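Local coordinates for periplasmic binding protein/LacI transcriptional regulator (Clostridium phytofermentans, PDB 3BRS) that probably binds a sugar between two alpha/beta lobes and hands it to a transport system, at residues W22-E27 with Q244-I249; E41-E46 with E59-R64; I107-D112 with K268-G273; A122-L127 with I155-D160; G132-I137 with V193-N198. All blocks are in the same frame, centred on the assembly; numbering follows the deposited sequence.

Contact 1 of 5, residues W22-E27 with Q244-I249; sequences WSVLVE and QKPFNI
Val24 and Leu25 of helix 20-36 pack on Pro246, Phe247 and Ile249, the first turn of helix 246-262. The methyl CG1 of Val24 meets the proline ring at CG, 3.6 Å away. The same methyl lies 3.5 Å from Phe247 CB and also touches the Phe247 backbone N. The Val24 and Phe247 side chains cross at about a right angle. Leu25 reaches further along the same turn: its CD1 is 3.5 Å from Ile249 CG2.

Leu25 CA points its hydrogen at Pro246 O in a CH...O contact of 3.3 Å, with an angle at H of 156°. The Leu25 and Pro246 CA atoms are 4.6 Å apart. At the outer end the Phe247 ring reaches along the helix to Glu27, where its CE2 is 3.7 Å from Glu27 C. Phe247 CG is anti to the backbone N (chi1 -170°), which sends the ring that way.

Lys245 occupies the N-cap position, and Ile249 N bonds to its O. Residues 244-245 lead from strand 240-243 of the second sheet into helix 246-262 on the first, the passage between lobes seen in periplasmic binding proteins. Phe21 of helix 20-36 also touches Pro246 and Ile249, while Met31 of that helix touches Phe247. Ile96 of strand 92-96 packs against both Leu25 and Ile249, so the two helices meet beside the end of that strand.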
# COMPACT_ATOMS: atom_id res chain seq x y z
N TRP A 22 1.20 3.78 7.48
CA TRP A 22 2.59 4.04 7.71
C TRP A 22 2.84 4.19 9.17
O TRP A 22 3.90 3.77 9.67
CB TRP A 22 3.19 5.22 6.85
CG TRP A 22 3.15 4.80 5.36
CD1 TRP A 22 2.31 5.29 4.41
CD2 TRP A 22 3.87 3.72 4.73
NE1 TRP A 22 2.49 4.63 3.22
CE2 TRP A 22 3.44 3.65 3.37
CE3 TRP A 22 4.86 2.82 5.17
CZ2 TRP A 22 3.94 2.73 2.45
CZ3 TRP A 22 5.38 1.88 4.23
CH2 TRP A 22 4.89 1.84 2.90
N SER A 23 1.88 4.75 9.89
CA SER A 23 2.06 4.95 11.34
C SER A 23 2.19 3.64 12.07
O SER A 23 2.98 3.54 12.95
CB SER A 23 0.93 5.77 11.97
OG SER A 23 0.88 7.06 11.39
N VAL A 24 1.32 2.69 11.79
CA VAL A 24 1.32 1.43 12.52
C VAL A 24 2.48 0.48 12.15
O VAL A 24 3.01 -0.23 13.00
CB VAL A 24 -0.03 0.78 12.34
CG1 VAL A 24 -0.03 -0.66 12.77
CG2 VAL A 24 -1.10 1.60 13.13
N LEU A 25 2.90 0.53 10.86
CA LEU A 25 4.05 -0.24 10.35
C LEU A 25 5.26 0.17 11.16
O LEU A 25 6.06 -0.66 11.61
CB LEU A 25 4.27 0.11 8.88
CG LEU A 25 5.31 -0.80 8.24
CD1 LEU A 25 4.86 -1.37 6.90
CD2 LEU A 25 6.59 -0.05 8.12
N VAL A 26 5.39 1.45 11.36
CA VAL A 26 6.52 2.00 12.15
C VAL A 26 6.41 1.47 13.56
O VAL A 26 7.41 1.00 14.11
CB VAL A 26 6.45 3.55 12.10
CG1 VAL A 26 7.27 4.20 13.20
CG2 VAL A 26 6.98 4.02 10.75
N GLU A 27 5.22 1.51 14.16
CA GLU A 27 5.05 0.94 15.51
C GLU A 27 5.41 -0.47 15.57
O GLU A 27 6.04 -0.87 16.54
CB GLU A 27 3.63 1.15 16.05
CG GLU A 27 3.22 2.64 16.02
CD GLU A 27 1.79 2.90 16.51
OE1 GLU A 27 0.89 3.07 15.64
OE2 GLU A 27 1.60 2.89 17.76
N GLN A 244 -5.52 -4.27 6.06
CA GLN A 244 -4.27 -5.02 6.06
C GLN A 244 -3.78 -5.18 7.49
O GLN A 244 -4.51 -4.85 8.43
CB GLN A 244 -3.19 -4.28 5.23
CG GLN A 244 -3.67 -3.97 3.83
CD GLN A 244 -2.70 -3.14 3.11
OE1 GLN A 244 -1.66 -3.63 2.70
NE2 GLN A 244 -2.99 -1.85 2.98
N LYS A 245 -2.53 -5.66 7.64
CA LYS A 245 -1.89 -5.83 8.94
C LYS A 245 -0.52 -5.10 9.06
O LYS A 245 0.54 -5.73 9.23
CB LYS A 245 -1.85 -7.32 9.37
CG LYS A 245 -3.24 -7.83 9.73
CD LYS A 245 -3.28 -9.29 10.15
CE LYS A 245 -4.58 -9.98 9.58
NZ LYS A 245 -4.67 -11.51 9.54
N PRO A 246 -0.54 -3.77 8.99
CA PRO A 246 0.75 -3.08 8.88
C PRO A 246 1.60 -3.31 10.07
O PRO A 246 2.83 -3.33 9.94
CB PRO A 246 0.34 -1.62 8.77
CG PRO A 246 -0.99 -1.58 9.45
CD PRO A 246 -1.64 -2.81 8.94
N PHE A 247 0.99 -3.50 11.25
CA PHE A 247 1.80 -3.76 12.44
C PHE A 247 2.68 -5.00 12.18
O PHE A 247 3.93 -4.98 12.36
CB PHE A 247 0.88 -3.94 13.68
CG PHE A 247 1.65 -3.96 14.93
CD1 PHE A 247 2.15 -5.17 15.43
CD2 PHE A 247 1.95 -2.76 15.62
CE1 PHE A 247 2.94 -5.19 16.63
CE2 PHE A 247 2.73 -2.76 16.81
CZ PHE A 247 3.22 -3.97 17.30
N ASN A 248 2.04 -6.08 11.68
CA ASN A 248 2.77 -7.28 11.35
C ASN A 248 3.78 -7.15 10.24
O ASN A 248 4.81 -7.81 10.31
CB ASN A 248 1.84 -8.38 11.05
CG ASN A 248 1.19 -8.87 12.32
OD1 ASN A 248 0.10 -9.43 12.31
ND2 ASN A 248 1.84 -8.60 13.44
N ILE A 249 3.49 -6.36 9.20
CA ILE A 249 4.54 -6.11 8.18
C ILE A 249 5.82 -5.58 8.77
O ILE A 249 6.93 -6.04 8.37
CB ILE A 249 4.08 -5.17 7.06
CG1 ILE A 249 3.08 -5.92 6.20
CG2 ILE A 249 5.32 -4.76 6.10
CD1 ILE A 249 2.04 -5.01 5.45

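Contact 2 of 5, residues E41-E46 with E59-R64; sequences EFMAPE and EEAIKR
Glu41 and Arg64 cross with their flat ends nearly perpendicular: the carboxylate and guanidinium planes are 86° apart. Arg64 NH1 donates to Glu41 OE1 at 2.7 Å in a salt bridge. The oxygen lies in the guanidinium plane, at its edge. Seen from the acid, the donor stands well out of the carboxylate plane, 55° from it. The N-H...O angle of 143° shows a bent bond. Glu41 OE1 is also hydrogen-bonded to Tyr7 OH, so two partners grip this oxygen.

Met43 arrives from the opposite direction to Arg64 and takes a face of the same guanidinium. Its SD sits over the centre of the group, 3.9 Å from Arg64 CZ. A bend at chi3 turns the methyl CE toward helix 51-63, where it lies 3.6 Å from Glu60 CB. SD also touches Ala61, 4.2 Å from its CB. A water accepts from Arg64 NH1 at 3.0 Å and gives a weak bond to Phe42 O.

Met43 also packs on Leu57 and on Ile9 of strand 7-11, to which Glu41 and Met43 bond by backbone. The contact joins helix 51-63 and Arg64 to the outermost strand 39-42, in the beta-alpha-beta unit that runs on to strand 68-71.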
# COMPACT_ATOMS: atom_id res chain seq x y z
N GLU A 41 16.84 3.13 12.69
CA GLU A 41 16.51 4.49 12.25
C GLU A 41 15.43 4.41 11.10
O GLU A 41 15.32 3.38 10.42
CB GLU A 41 17.81 5.26 11.86
CG GLU A 41 18.90 5.53 13.01
CD GLU A 41 20.27 6.13 12.48
OE1 GLU A 41 20.57 6.07 11.23
OE2 GLU A 41 21.08 6.70 13.34
N PHE A 42 14.59 5.46 10.94
CA PHE A 42 13.69 5.68 9.77
C PHE A 42 14.09 6.88 8.89
O PHE A 42 14.59 7.87 9.39
CB PHE A 42 12.29 5.90 10.27
CG PHE A 42 11.77 4.74 11.04
CD1 PHE A 42 11.06 3.71 10.37
CD2 PHE A 42 11.99 4.62 12.39
CE1 PHE A 42 10.53 2.56 11.09
CE2 PHE A 42 11.48 3.46 13.11
CZ PHE A 42 10.76 2.43 12.41
N MET A 43 13.97 6.74 7.59
CA MET A 43 14.32 7.78 6.64
C MET A 43 13.18 7.63 5.62
O MET A 43 12.86 6.51 5.32
CB MET A 43 15.68 7.50 5.93
CG MET A 43 16.93 7.25 6.87
SD MET A 43 18.49 7.05 5.94
CE MET A 43 18.86 8.49 4.96
N ALA A 44 12.59 8.71 5.09
CA ALA A 44 11.48 8.57 4.15
C ALA A 44 11.37 9.93 3.50
O ALA A 44 11.75 10.95 4.12
CB ALA A 44 10.13 8.19 4.89
N PRO A 45 10.92 9.95 2.22
CA PRO A 45 10.63 11.28 1.61
C PRO A 45 9.36 11.83 2.24
O PRO A 45 8.73 11.19 3.17
CB PRO A 45 10.34 10.93 0.17
CG PRO A 45 10.88 9.47 0.01
CD PRO A 45 10.66 8.85 1.28
N GLU A 46 8.99 12.98 1.74
CA GLU A 46 7.80 13.62 2.24
C GLU A 46 6.57 13.21 1.53
O GLU A 46 5.50 13.34 2.05
CB GLU A 46 7.94 15.15 2.37
CG GLU A 46 9.00 15.54 3.40
CD GLU A 46 9.18 17.03 3.47
OE1 GLU A 46 9.31 17.66 2.39
OE2 GLU A 46 9.20 17.57 4.60
N GLU A 59 20.77 5.72 -1.04
CA GLU A 59 22.19 5.92 -1.16
C GLU A 59 22.80 6.36 0.23
O GLU A 59 23.85 5.82 0.70
CB GLU A 59 22.49 6.92 -2.28
CG GLU A 59 22.21 6.44 -3.72
CD GLU A 59 22.31 7.60 -4.80
OE1 GLU A 59 21.30 7.89 -5.55
OE2 GLU A 59 23.41 8.23 -4.89
N GLU A 60 22.15 7.36 0.86
CA GLU A 60 22.51 7.87 2.19
C GLU A 60 22.48 6.72 3.24
O GLU A 60 23.35 6.67 4.14
CB GLU A 60 21.55 9.00 2.63
CG GLU A 60 21.73 10.39 1.92
CD GLU A 60 20.52 11.42 2.13
OE1 GLU A 60 19.77 11.29 3.15
OE2 GLU A 60 20.35 12.35 1.27
N ALA A 61 21.48 5.84 3.15
CA ALA A 61 21.30 4.68 4.06
C ALA A 61 22.55 3.77 3.98
O ALA A 61 23.17 3.44 4.98
CB ALA A 61 19.99 3.82 3.64
N ILE A 62 22.94 3.46 2.76
CA ILE A 62 24.10 2.64 2.45
C ILE A 62 25.38 3.24 3.05
O ILE A 62 26.15 2.50 3.63
CB ILE A 62 24.31 2.49 0.95
CG1 ILE A 62 23.17 1.66 0.31
CG2 ILE A 62 25.76 1.88 0.63
CD1 ILE A 62 23.12 1.86 -1.18
N LYS A 63 25.60 4.54 2.90
CA LYS A 63 26.74 5.20 3.57
C LYS A 63 26.69 5.25 5.09
O LYS A 63 27.72 5.46 5.73
CB LYS A 63 26.95 6.62 3.06
CG LYS A 63 27.02 6.77 1.54
CD LYS A 63 28.38 6.42 0.99
CE LYS A 63 28.62 7.12 -0.39
NZ LYS A 63 30.06 7.05 -0.93
N ARG A 64 25.54 5.02 5.70
CA ARG A 64 25.53 4.84 7.17
C ARG A 64 25.99 3.46 7.63
O ARG A 64 26.15 3.25 8.81
CB ARG A 64 24.18 5.14 7.76
CG ARG A 64 23.82 6.62 7.63
CD ARG A 64 22.55 6.95 8.43
NE ARG A 64 21.97 8.24 7.97
CZ ARG A 64 20.91 8.78 8.53
NH1 ARG A 64 20.31 8.13 9.57
NH2 ARG A 64 20.44 9.94 8.04
O HOH W 1 17.60 9.10 10.32

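Contact 3 of 5, residues I107-D112 with K268-G273; sequences ITVATD and KQLDSG
Strands 107-110 and 269-271 form a parallel pair at one edge of the six-stranded sheet of the N-terminal lobe. Thr108 pairs with Gln269, Val109 with Leu270 and Ala110 with Asp271. Four backbone bonds alternate between them. Thr108 N binds Lys268 O, and Leu270 N binds Thr108 O, each at 3.0 Å. Ala110 N binds Leu270 O. The short one, Ser272 N to Ala110 O at 2.7 Å, forms where the second strand is already ending.

Val109 and Leu270 lie side by side on one face and point the same way, with Val109 CG2 4.0 Å from Leu270 CD1. Helix 246-262 covers this face through Leu252 and Lys256. On the other face, Asp271 CG is anti to the backbone N (chi1 -164°), which carries OD2 to 3.4 Å from Asp112 CB. A water donates to Asp271 OD2 at 2.7 Å and weakly to Ala110 O. A second water donates to Lys268 O and lies near Thr108 OG1.

The Asp112 and Asp271 carboxylates stand 4.8 Å apart between their OD2 atoms. Their like charges probably raise each other's affinity for protons somewhat, while the water bound to Asp271 and the helix cap made by Asp112 may partly offset this.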
# COMPACT_ATOMS: atom_id res chain seq x y z
N ILE A 107 14.34 -10.97 1.69
CA ILE A 107 12.96 -11.40 1.99
C ILE A 107 11.95 -10.28 1.66
O ILE A 107 12.31 -9.12 1.71
CB ILE A 107 12.80 -12.09 3.40
CG1 ILE A 107 11.34 -12.10 3.82
CG2 ILE A 107 13.67 -11.48 4.43
CD1 ILE A 107 11.08 -12.63 5.12
N THR A 108 10.76 -10.62 1.18
CA THR A 108 9.63 -9.67 1.05
C THR A 108 8.48 -9.94 2.04
O THR A 108 7.96 -11.02 2.04
CB THR A 108 9.05 -9.80 -0.33
OG1 THR A 108 10.04 -9.33 -1.26
CG2 THR A 108 7.73 -8.93 -0.48
N VAL A 109 8.10 -8.98 2.89
CA VAL A 109 6.90 -9.14 3.75
C VAL A 109 5.82 -8.21 3.24
O VAL A 109 6.00 -7.00 3.29
CB VAL A 109 7.15 -8.86 5.21
CG1 VAL A 109 5.93 -9.46 6.07
CG2 VAL A 109 8.50 -9.52 5.63
N ALA A 110 4.69 -8.73 2.77
CA ALA A 110 3.66 -7.82 2.24
C ALA A 110 2.32 -8.41 2.36
O ALA A 110 2.17 -9.60 2.64
CB ALA A 110 3.97 -7.49 0.70
N THR A 111 1.30 -7.64 2.01
CA THR A 111 -0.04 -8.25 1.78
C THR A 111 -0.02 -8.92 0.41
O THR A 111 0.69 -8.46 -0.51
CB THR A 111 -1.11 -7.09 1.79
OG1 THR A 111 -0.90 -6.33 2.98
CG2 THR A 111 -2.55 -7.57 1.78
N ASP A 112 -0.83 -9.95 0.22
CA ASP A 112 -1.22 -10.38 -1.14
C ASP A 112 -2.15 -9.28 -1.70
O ASP A 112 -3.38 -9.22 -1.35
CB ASP A 112 -1.87 -11.77 -1.09
CG ASP A 112 -2.05 -12.42 -2.48
OD1 ASP A 112 -1.96 -11.73 -3.52
OD2 ASP A 112 -2.29 -13.64 -2.57
N LYS A 268 11.47 -16.77 1.17
CA LYS A 268 11.83 -15.54 0.45
C LYS A 268 10.60 -14.61 0.39
O LYS A 268 10.74 -13.40 0.15
CB LYS A 268 12.37 -15.85 -0.94
CG LYS A 268 13.51 -14.98 -1.39
CD LYS A 268 14.42 -15.79 -2.29
CE LYS A 268 15.87 -15.23 -2.29
NZ LYS A 268 16.14 -13.90 -2.97
N GLN A 269 9.42 -15.18 0.65
CA GLN A 269 8.18 -14.43 0.74
C GLN A 269 7.31 -14.79 1.97
O GLN A 269 7.13 -15.97 2.30
CB GLN A 269 7.42 -14.68 -0.55
CG GLN A 269 7.82 -13.71 -1.63
CD GLN A 269 7.79 -14.29 -3.04
OE1 GLN A 269 8.80 -14.21 -3.76
NE2 GLN A 269 6.64 -14.86 -3.45
N LEU A 270 6.82 -13.77 2.69
CA LEU A 270 5.89 -13.95 3.84
C LEU A 270 4.67 -13.06 3.59
O LEU A 270 4.80 -11.92 3.16
CB LEU A 270 6.53 -13.50 5.13
CG LEU A 270 7.69 -14.30 5.70
CD1 LEU A 270 8.42 -13.40 6.70
CD2 LEU A 270 7.21 -15.57 6.40
N ASP A 271 3.50 -13.63 3.80
CA ASP A 271 2.22 -13.03 3.44
C ASP A 271 1.72 -12.48 4.74
O ASP A 271 1.54 -13.24 5.68
CB ASP A 271 1.23 -14.12 3.01
CG ASP A 271 0.05 -13.55 2.28
OD1 ASP A 271 -1.11 -13.95 2.57
OD2 ASP A 271 0.28 -12.71 1.39
N SER A 272 1.46 -11.17 4.76
CA SER A 272 1.10 -10.48 5.98
C SER A 272 -0.36 -10.73 6.28
O SER A 272 -0.79 -10.65 7.44
CB SER A 272 1.36 -8.97 5.81
OG SER A 272 1.21 -8.28 7.03
N GLY A 273 -1.17 -11.02 5.27
CA GLY A 273 -2.58 -11.30 5.58
C GLY A 273 -3.44 -10.03 5.62
O GLY A 273 -2.96 -8.95 5.95
O HOH W 2 11.87 -12.01 -1.84
O HOH W 3 2.32 -11.69 -0.12

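Contact 4 of 5, residues A122-L127 with I155-D160; sequences AVTKNL and IGLSDD
Lys125 reaches across to Ser158 on a straight chain. CG is anti to the backbone N (chi1 -168°), and the remaining torsions are all near 180°. The full length of the side chain is used, and NZ donates to Ser158 OG at 2.8 Å. Ser158 has positive phi (63°) where the chain leaves helix 144-157, and its CB points toward the lysine.

The methylene chain runs past the carbonyls at that helix end. CE is 3.4 Å from Leu157 O, and CD is 3.7 Å from Gly156 O. The Asp160 side chain meets the lysine at about a right angle, its OD2 3.2 Å from Lys125 CG. Asp159 OD1 is 4.0 Å from Lys125 NZ, too far for a salt bridge. The carbonyls and the two acids together probably make a favourable electrostatic setting for the ammonium group.

Nearer the backbones the helices lie close. The CA atoms of Ala122 and Gly156 are 4.8 Å apart, an approach helped by the glycine having no side chain. Leu157 CD2 rests 4.0 Å from Thr124 CB, and also touches the Lys125 backbone. Thr124 OG1 turns back to bond Ile120 O in its own helix.

Leu157 and Thr124 both continue onto Ile134 of strand 133-138. Helices 113-127 and 144-157 therefore flank one another on one face of the C-terminal lobe's sheet, the layered alpha/beta packing of periplasmic binding proteins.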
# COMPACT_ATOMS: atom_id res chain seq x y z
N ALA A 122 -14.83 -8.63 -6.21
CA ALA A 122 -15.99 -9.54 -6.11
C ALA A 122 -17.11 -8.90 -5.35
O ALA A 122 -18.26 -9.08 -5.71
CB ALA A 122 -15.65 -10.90 -5.55
N VAL A 123 -16.82 -8.13 -4.31
CA VAL A 123 -17.88 -7.34 -3.65
C VAL A 123 -18.55 -6.37 -4.68
O VAL A 123 -19.76 -6.26 -4.74
CB VAL A 123 -17.28 -6.54 -2.42
CG1 VAL A 123 -18.26 -5.45 -1.92
CG2 VAL A 123 -16.88 -7.49 -1.27
N THR A 124 -17.70 -5.68 -5.47
CA THR A 124 -18.13 -4.66 -6.42
C THR A 124 -18.98 -5.29 -7.52
O THR A 124 -20.00 -4.72 -7.92
CB THR A 124 -16.96 -3.85 -7.03
OG1 THR A 124 -16.11 -3.31 -6.00
CG2 THR A 124 -17.52 -2.67 -7.78
N LYS A 125 -18.59 -6.47 -8.00
CA LYS A 125 -19.42 -7.23 -8.98
C LYS A 125 -20.79 -7.46 -8.43
O LYS A 125 -21.76 -7.27 -9.13
CB LYS A 125 -18.76 -8.58 -9.26
CG LYS A 125 -19.31 -9.38 -10.44
CD LYS A 125 -18.39 -10.55 -10.62
CE LYS A 125 -18.67 -11.36 -11.88
NZ LYS A 125 -17.98 -12.71 -11.76
N ASN A 126 -20.92 -7.84 -7.17
CA ASN A 126 -22.26 -8.02 -6.66
C ASN A 126 -23.05 -6.68 -6.58
O ASN A 126 -24.25 -6.65 -6.84
CB ASN A 126 -22.19 -8.69 -5.32
CG ASN A 126 -23.56 -9.06 -4.77
OD1 ASN A 126 -24.38 -9.70 -5.43
ND2 ASN A 126 -23.79 -8.69 -3.54
N LEU A 127 -22.38 -5.57 -6.25
CA LEU A 127 -23.11 -4.28 -6.20
C LEU A 127 -23.68 -3.77 -7.53
O LEU A 127 -24.77 -3.21 -7.59
CB LEU A 127 -22.26 -3.18 -5.55
CG LEU A 127 -21.86 -3.44 -4.11
CD1 LEU A 127 -20.83 -2.41 -3.73
CD2 LEU A 127 -23.07 -3.40 -3.18
N ILE A 155 -9.61 -8.62 -12.24
CA ILE A 155 -9.86 -10.05 -12.02
C ILE A 155 -11.09 -10.37 -11.19
O ILE A 155 -11.94 -11.17 -11.63
CB ILE A 155 -8.62 -10.79 -11.43
CG1 ILE A 155 -7.38 -10.63 -12.37
CG2 ILE A 155 -8.95 -12.29 -11.23
CD1 ILE A 155 -6.01 -10.98 -11.66
N GLY A 156 -11.23 -9.79 -10.02
CA GLY A 156 -12.44 -10.14 -9.25
C GLY A 156 -13.73 -9.63 -9.93
O GLY A 156 -14.85 -10.07 -9.53
N LEU A 157 -13.63 -8.75 -10.94
CA LEU A 157 -14.88 -8.24 -11.61
C LEU A 157 -15.31 -9.14 -12.78
O LEU A 157 -16.49 -9.09 -13.20
CB LEU A 157 -14.77 -6.79 -12.07
CG LEU A 157 -14.91 -5.67 -11.01
CD1 LEU A 157 -14.14 -4.35 -11.35
CD2 LEU A 157 -16.35 -5.36 -10.70
N SER A 158 -14.37 -9.98 -13.28
CA SER A 158 -14.67 -10.99 -14.34
C SER A 158 -15.12 -10.25 -15.59
O SER A 158 -14.44 -9.30 -16.05
CB SER A 158 -15.88 -11.83 -13.95
OG SER A 158 -15.55 -12.88 -13.10
N ASP A 159 -16.30 -10.70 -16.09
CA ASP A 159 -16.99 -10.09 -17.24
C ASP A 159 -17.35 -8.61 -16.99
O ASP A 159 -17.09 -7.74 -17.84
CB ASP A 159 -18.19 -10.93 -17.69
CG ASP A 159 -19.11 -11.33 -16.53
OD1 ASP A 159 -18.71 -12.15 -15.67
OD2 ASP A 159 -20.25 -10.82 -16.46
N ASP A 160 -17.86 -8.32 -15.81
CA ASP A 160 -18.10 -6.95 -15.37
C ASP A 160 -16.92 -5.93 -15.30
O ASP A 160 -17.10 -4.81 -14.81
CB ASP A 160 -18.86 -7.01 -14.03
CG ASP A 160 -20.13 -7.82 -14.15
OD1 ASP A 160 -20.69 -7.76 -15.25
OD2 ASP A 160 -20.59 -8.49 -13.18

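Contact 5 of 5, residues G132-I137 with V193-N198; sequences GKIGVI and VMVGLN
Ile137 and Met194 meet on one face of the sheet, with Ile137 CG1 3.6 Å from Met194 CE. Met194 is bent at both chi2 (-81°) and chi3, which folds its sulfur back over Gly135. SD lies 3.8 Å from Gly135 CA. The sulfur lies where Gly135 carries no side chain. Leu184 of helix 174-187 covers both Ile137 and Met194.

The other face carries Ile134, Val136, Val193 and Val195. Ile134 CG2 crosses to Val195 CG2 at 3.9 Å. Val136 CG1 rests against Val195 and also reaches Leu197 CG, 4.2 Å away. Helices 113-127 and 144-157 lie over this face: Thr124 touches Val193 and Val195, while Leu153 touches Val136.

Between the faces runs the parallel pairing of strands 133-138 and 191-196, in the sheet of the C-terminal lobe, which has helices on both faces. Gly135 N binds Val193 O. Val195 N to Gly135 O and Ile137 N to Val195 O are both short, at 2.7 Å. Leu197 N to Ile137 O, at 2.9 Å, closes the series. CA hydrogens add weaker contacts, such as Gly196 CA to Ile137 O at 3.3 Å.

At the polar end, Asn198 is the N-cap of helix 199-211, and its OD1 is also bonded to Ser201 OG. Arg149 binds Leu197 O. The chemistry is divided: buried backbone amides and carbonyls satisfy each other in the sheet, while branched aliphatic side chains line one face, and Ile137 with Met194 the other. Polar side-chain groups come in where the strand gives way to the helix.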
# COMPACT_ATOMS: atom_id res chain seq x y z
N GLY A 132 -25.26 -0.13 -12.76
CA GLY A 132 -24.33 0.80 -12.13
C GLY A 132 -23.05 0.62 -12.90
O GLY A 132 -22.83 -0.44 -13.50
N LYS A 133 -22.23 1.66 -12.93
CA LYS A 133 -20.87 1.57 -13.44
C LYS A 133 -19.97 1.95 -12.26
O LYS A 133 -20.46 2.06 -11.14
CB LYS A 133 -20.60 2.44 -14.69
CG LYS A 133 -21.61 2.22 -15.82
CD LYS A 133 -21.33 0.96 -16.64
CE LYS A 133 -21.20 1.28 -18.17
NZ LYS A 133 -19.92 2.00 -18.56
N ILE A 134 -18.68 2.06 -12.49
CA ILE A 134 -17.72 1.95 -11.41
C ILE A 134 -16.69 3.00 -11.61
O ILE A 134 -16.14 3.13 -12.73
CB ILE A 134 -17.00 0.48 -11.36
CG1 ILE A 134 -17.98 -0.63 -10.96
CG2 ILE A 134 -15.76 0.46 -10.43
CD1 ILE A 134 -17.53 -1.99 -11.54
N GLY A 135 -16.36 3.77 -10.56
CA GLY A 135 -15.19 4.65 -10.74
C GLY A 135 -14.11 4.22 -9.79
O GLY A 135 -14.39 3.82 -8.64
N VAL A 136 -12.87 4.31 -10.25
CA VAL A 136 -11.74 3.99 -9.36
C VAL A 136 -10.78 5.14 -9.06
O VAL A 136 -10.28 5.85 -9.96
CB VAL A 136 -10.88 2.88 -9.96
CG1 VAL A 136 -9.82 2.32 -9.00
CG2 VAL A 136 -11.76 1.74 -10.48
N ILE A 137 -10.50 5.30 -7.79
CA ILE A 137 -9.41 6.18 -7.35
C ILE A 137 -8.26 5.29 -6.85
O ILE A 137 -8.34 4.57 -5.75
CB ILE A 137 -9.80 7.18 -6.24
CG1 ILE A 137 -11.02 8.02 -6.57
CG2 ILE A 137 -8.55 8.15 -5.97
CD1 ILE A 137 -10.93 8.72 -8.03
N VAL A 193 -20.85 3.02 -7.79
CA VAL A 193 -19.84 2.44 -6.88
C VAL A 193 -18.53 3.12 -7.19
O VAL A 193 -18.05 3.08 -8.32
CB VAL A 193 -19.60 0.89 -7.04
CG1 VAL A 193 -18.77 0.39 -5.88
CG2 VAL A 193 -20.88 0.05 -6.98
N MET A 194 -17.97 3.77 -6.17
CA MET A 194 -16.59 4.19 -6.18
C MET A 194 -15.61 3.23 -5.46
O MET A 194 -15.89 2.66 -4.36
CB MET A 194 -16.48 5.63 -5.62
CG MET A 194 -17.14 6.63 -6.56
SD MET A 194 -16.08 7.17 -8.03
CE MET A 194 -14.45 7.27 -7.42
N VAL A 195 -14.45 3.01 -6.09
CA VAL A 195 -13.40 2.17 -5.41
C VAL A 195 -12.18 2.99 -5.05
O VAL A 195 -11.58 3.63 -5.91
CB VAL A 195 -13.00 0.99 -6.32
CG1 VAL A 195 -12.09 0.03 -5.60
CG2 VAL A 195 -14.25 0.28 -6.79
N GLY A 196 -11.78 3.00 -3.79
CA GLY A 196 -10.49 3.66 -3.40
C GLY A 196 -9.51 2.55 -3.06
O GLY A 196 -9.78 1.69 -2.21
N LEU A 197 -8.31 2.58 -3.68
CA LEU A 197 -7.35 1.43 -3.56
C LEU A 197 -6.33 1.56 -2.36
O LEU A 197 -5.51 0.69 -2.04
CB LEU A 197 -6.64 1.21 -4.94
CG LEU A 197 -7.58 0.54 -5.99
CD1 LEU A 197 -6.67 0.21 -7.25
CD2 LEU A 197 -8.28 -0.69 -5.32
N ASN A 198 -6.36 2.70 -1.72
CA ASN A 198 -5.62 2.85 -0.47
C ASN A 198 -6.29 3.86 0.45
O ASN A 198 -7.28 4.43 0.08
CB ASN A 198 -4.14 3.15 -0.74
CG ASN A 198 -3.87 4.61 -1.02
OD1 ASN A 198 -4.70 5.34 -1.60
ND2 ASN A 198 -2.68 5.04 -0.63

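In the fold
From the N terminus, helix 20-36 opens contact 1, which closes only at 244-249. Within that span contact 2 closes a short loop, joining strand 39-42 to helix 51-63. Contact 3 opens at 107-112 and closes at 268-273, so it crosses contact 1; the two touch through Gln244 and Thr111. Contacts 4 and 5 both lie within the spans of contacts 1 and 3. They cross each other, as 132-137 falls between 122-127 and 155-160, and they touch where the helices meet the strands. Contacts 2 and 3 reach the same parallel sheet, at its two outermost strands. Contacts 4 and 5 belong to the second sheet and the helices on one of its faces.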